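Local coordinates for cerato-platanin-like protein (Moniliophthora perniciosa, PDB 3SUL) that is of unknown function but belongs to the cerato-platanin family of secreted fungal proteins with a double-psi beta-barrel fold, at residues A[12-15]-A[16-19]; A[36-39]-A[40-43]. All blocks are in the same frame, centred on the assembly; numbering follows the deposited sequence.

Contact 1: A[12-15]-A[16-19]; sequences YDNA and DQSF
The backbone N of Asp-16 donates to OD1 of Asn-14 at 2.9 Å. This bond closes an Asx turn. The donor sits above the plane of the side-chain carbonyl, not on a lone pair. CG of Asn-14 is anti to the backbone N (chi1 178°), which lays the amide back beside its own carbonyl carbon and over the bend. The Asx turn overlaps a type I beta turn from Asn-14 to Gln-17. Here N of Gln-17 donates to the backbone O of Asn-14 at 3.1 Å, and the bond is nearly straight. Asn-14 therefore accepts with both its oxygens. Its ND2 makes a weak, bent bond of 3.0 Å to OE1 of Gln-17, and the two amide planes stand 70° apart. CB of Gln-17 also lies 3.5 Å from ND2 of Asn-14. A bend at chi2 (76°) brings OE1 of Gln-17 to that ND2; NE2 has its stronger partner in OG1 of Thr-21. A water donates to OD1 of Asp-16 at 2.7 Å and to O of Ala-15 at 3.2 Å, so it bridges the carboxylate and the preceding carbonyl. The turn lies at the surface, in the long loop between strands 4-8 and 45-49. Just before it, the Asp-13 carboxylate accepts from N of Gln-91 and N of Arg-92 at the start of helix 91-98, and Tyr-12 packs on Val-46 and Ala-48 of strand 45-49.

Contact 2: A[36-39]-A[40-43]; sequences YSTF and GSVP
Tyr-36 lies against Ser-41 and Val-42 at a short 3-10 turn in the loop that leads to strand 45-49 of the double-psi beta barrel. Its ring meets O of Ser-41 at an edge, with CD1 3.3 Å from that oxygen. CG2 of Val-42 makes an off-centre CH-pi contact, 4.1 Å from the Tyr-36 ring centroid. CE1 of Tyr-36 reaches CD of Pro-43 at 4.1 Å, and Leu-122 adds a further contact to the tyrosine. An alanine here removes the ring from CG2 of Val-42 and CD of Pro-43, and a gap would probably open beside the 3-10 turn. Next, O of Thr-38 takes two bonds from one residue. N of Ser-41 donates to it at 2.9 Å, from above the carbonyl plane. OG of Ser-41 donates at 2.6 Å, in that plane and on a lone pair. The hydroxyl gets there because OG sits between the backbone N and the carbonyl carbon (chi1 63°), which turns it back toward O of Thr-38, just ahead of the 3-10 turn. Phe-39 comes last. Its backbone O accepts from N of Val-42 at 3.1 Å, with an N-H...O angle of 162°.

Contact 1 comes before contact 2 in the same long loop, and their centres are 7 Å apart. The two lie side by side, on one side of the chain's centre. Probable backbone hydrogen bonds join them: N of Gly-40 to O of Ala-15 and N of Phe-39 to O of Gln-17, both 2.8 Å. A third backbone bond links Phe-19 with Ser-37. O of Ala-15 also takes a weak bond from OG1 of Thr-38. The aromatic rings join the contacts as well. Phe-39 meets Tyr-12 with nearly parallel planes and Phe-19 at about 55°. Phe-19 also touches Val-42. The Phe-39 ring of contact 2 thus packs against both ends of the 12-19 stretch.

Contact 1: A[12-15]-A[16-19]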
# COMPACT_ATOMS: atom_id res chain seq x y z
N TYR A 12 -5.80 -5.78 3.17
CA TYR A 12 -5.24 -4.46 3.43
C TYR A 12 -6.40 -3.61 3.75
O TYR A 12 -6.23 -2.46 4.09
CB TYR A 12 -4.45 -3.92 2.23
CG TYR A 12 -3.17 -4.68 2.07
CD1 TYR A 12 -2.14 -4.54 2.99
CD2 TYR A 12 -2.99 -5.57 0.96
CE1 TYR A 12 -0.95 -5.29 2.89
CE2 TYR A 12 -1.85 -6.28 0.83
CZ TYR A 12 -0.84 -6.17 1.78
OH TYR A 12 0.32 -6.90 1.67
N ASP A 13 -7.61 -4.22 3.67
CA ASP A 13 -8.82 -3.54 4.09
C ASP A 13 -9.12 -3.95 5.52
O ASP A 13 -9.99 -3.35 6.12
CB ASP A 13 -10.03 -3.93 3.23
CG ASP A 13 -9.81 -3.63 1.79
OD1 ASP A 13 -9.48 -2.45 1.50
OD2 ASP A 13 -9.91 -4.56 0.98
N ASN A 14 -8.39 -4.94 6.02
CA ASN A 14 -8.55 -5.41 7.43
C ASN A 14 -7.90 -4.45 8.37
O ASN A 14 -6.64 -4.53 8.49
CB ASN A 14 -7.94 -6.81 7.60
CG ASN A 14 -8.03 -7.36 9.07
OD1 ASN A 14 -8.68 -6.78 9.90
ND2 ASN A 14 -7.37 -8.50 9.34
N ALA A 15 -8.72 -3.66 9.08
CA ALA A 15 -8.27 -2.64 9.98
C ALA A 15 -7.42 -3.28 11.07
O ALA A 15 -6.57 -2.66 11.63
CB ALA A 15 -9.40 -1.84 10.57
N ASP A 16 -7.74 -4.51 11.43
CA ASP A 16 -7.13 -5.07 12.62
C ASP A 16 -5.91 -5.92 12.31
O ASP A 16 -5.35 -6.48 13.20
CB ASP A 16 -8.15 -5.91 13.40
CG ASP A 16 -9.19 -5.05 14.17
OD1 ASP A 16 -9.00 -3.85 14.44
OD2 ASP A 16 -10.19 -5.66 14.56
N GLN A 17 -5.54 -6.01 11.03
CA GLN A 17 -4.41 -6.82 10.67
C GLN A 17 -3.18 -6.20 11.33
O GLN A 17 -2.87 -5.00 11.23
CB GLN A 17 -4.26 -6.83 9.16
CG GLN A 17 -3.09 -7.66 8.69
CD GLN A 17 -3.42 -9.16 8.78
OE1 GLN A 17 -4.59 -9.48 8.89
NE2 GLN A 17 -2.41 -10.04 8.73
N SER A 18 -2.50 -7.02 12.10
CA SER A 18 -1.32 -6.57 12.82
C SER A 18 -0.12 -6.35 11.94
O SER A 18 0.17 -7.17 11.01
CB SER A 18 -0.92 -7.67 13.81
OG SER A 18 0.27 -7.29 14.47
N PHE A 19 0.57 -5.26 12.24
CA PHE A 19 1.84 -5.01 11.56
C PHE A 19 2.89 -6.05 11.90
O PHE A 19 3.87 -6.22 11.17
CB PHE A 19 2.36 -3.63 11.75
CG PHE A 19 1.75 -2.66 10.82
CD1 PHE A 19 1.93 -2.82 9.46
CD2 PHE A 19 0.89 -1.67 11.31
CE1 PHE A 19 1.34 -1.95 8.54
CE2 PHE A 19 0.32 -0.78 10.45
CZ PHE A 19 0.52 -0.93 9.05
O HOH W 1 -7.15 -1.96 14.72

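Contact 2: A[36-39]-A[40-43]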
# COMPACT_ATOMS: atom_id res chain seq x y z
N TYR A 36 2.39 2.18 14.86
CA TYR A 36 1.20 1.62 14.33
C TYR A 36 1.06 0.18 14.65
O TYR A 36 1.80 -0.65 14.13
CB TYR A 36 1.19 1.78 12.81
CG TYR A 36 1.41 3.24 12.44
CD1 TYR A 36 0.33 4.15 12.48
CD2 TYR A 36 2.65 3.71 12.05
CE1 TYR A 36 0.52 5.48 12.17
CE2 TYR A 36 2.84 5.09 11.68
CZ TYR A 36 1.76 5.95 11.73
OH TYR A 36 1.89 7.27 11.37
N SER A 37 0.06 -0.16 15.43
CA SER A 37 -0.08 -1.54 15.71
C SER A 37 -0.74 -2.37 14.62
O SER A 37 -0.32 -3.53 14.31
CB SER A 37 -0.79 -1.70 17.06
OG SER A 37 -1.11 -3.07 17.18
N THR A 38 -1.79 -1.80 14.01
CA THR A 38 -2.55 -2.46 12.95
C THR A 38 -2.72 -1.59 11.73
O THR A 38 -2.49 -0.35 11.75
CB THR A 38 -3.93 -2.85 13.42
OG1 THR A 38 -4.56 -1.63 13.78
CG2 THR A 38 -3.87 -3.67 14.67
N PHE A 39 -3.17 -2.23 10.68
CA PHE A 39 -3.26 -1.51 9.39
C PHE A 39 -4.17 -0.34 9.58
O PHE A 39 -3.94 0.73 9.02
CB PHE A 39 -3.86 -2.41 8.34
CG PHE A 39 -2.96 -3.47 7.85
CD1 PHE A 39 -1.59 -3.60 8.25
CD2 PHE A 39 -3.44 -4.32 6.84
CE1 PHE A 39 -0.81 -4.64 7.73
CE2 PHE A 39 -2.59 -5.30 6.30
CZ PHE A 39 -1.33 -5.47 6.74
N GLY A 40 -5.21 -0.52 10.38
CA GLY A 40 -6.18 0.54 10.54
C GLY A 40 -5.70 1.74 11.32
O GLY A 40 -6.30 2.80 11.23
N SER A 41 -4.59 1.65 12.04
CA SER A 41 -4.06 2.76 12.71
C SER A 41 -3.28 3.69 11.80
O SER A 41 -2.87 4.73 12.22
CB SER A 41 -3.22 2.37 13.94
OG SER A 41 -2.11 1.61 13.43
N VAL A 42 -3.08 3.30 10.56
CA VAL A 42 -2.36 4.17 9.62
C VAL A 42 -3.40 4.95 8.87
O VAL A 42 -4.29 4.35 8.28
CB VAL A 42 -1.52 3.37 8.63
CG1 VAL A 42 -0.80 4.27 7.62
CG2 VAL A 42 -0.60 2.45 9.36
N PRO A 43 -3.19 6.27 8.75
CA PRO A 43 -4.18 7.14 8.14
C PRO A 43 -4.04 7.20 6.61
O PRO A 43 -4.00 8.25 5.98
CB PRO A 43 -3.96 8.44 8.87
CG PRO A 43 -2.46 8.48 9.10
CD PRO A 43 -2.20 7.03 9.49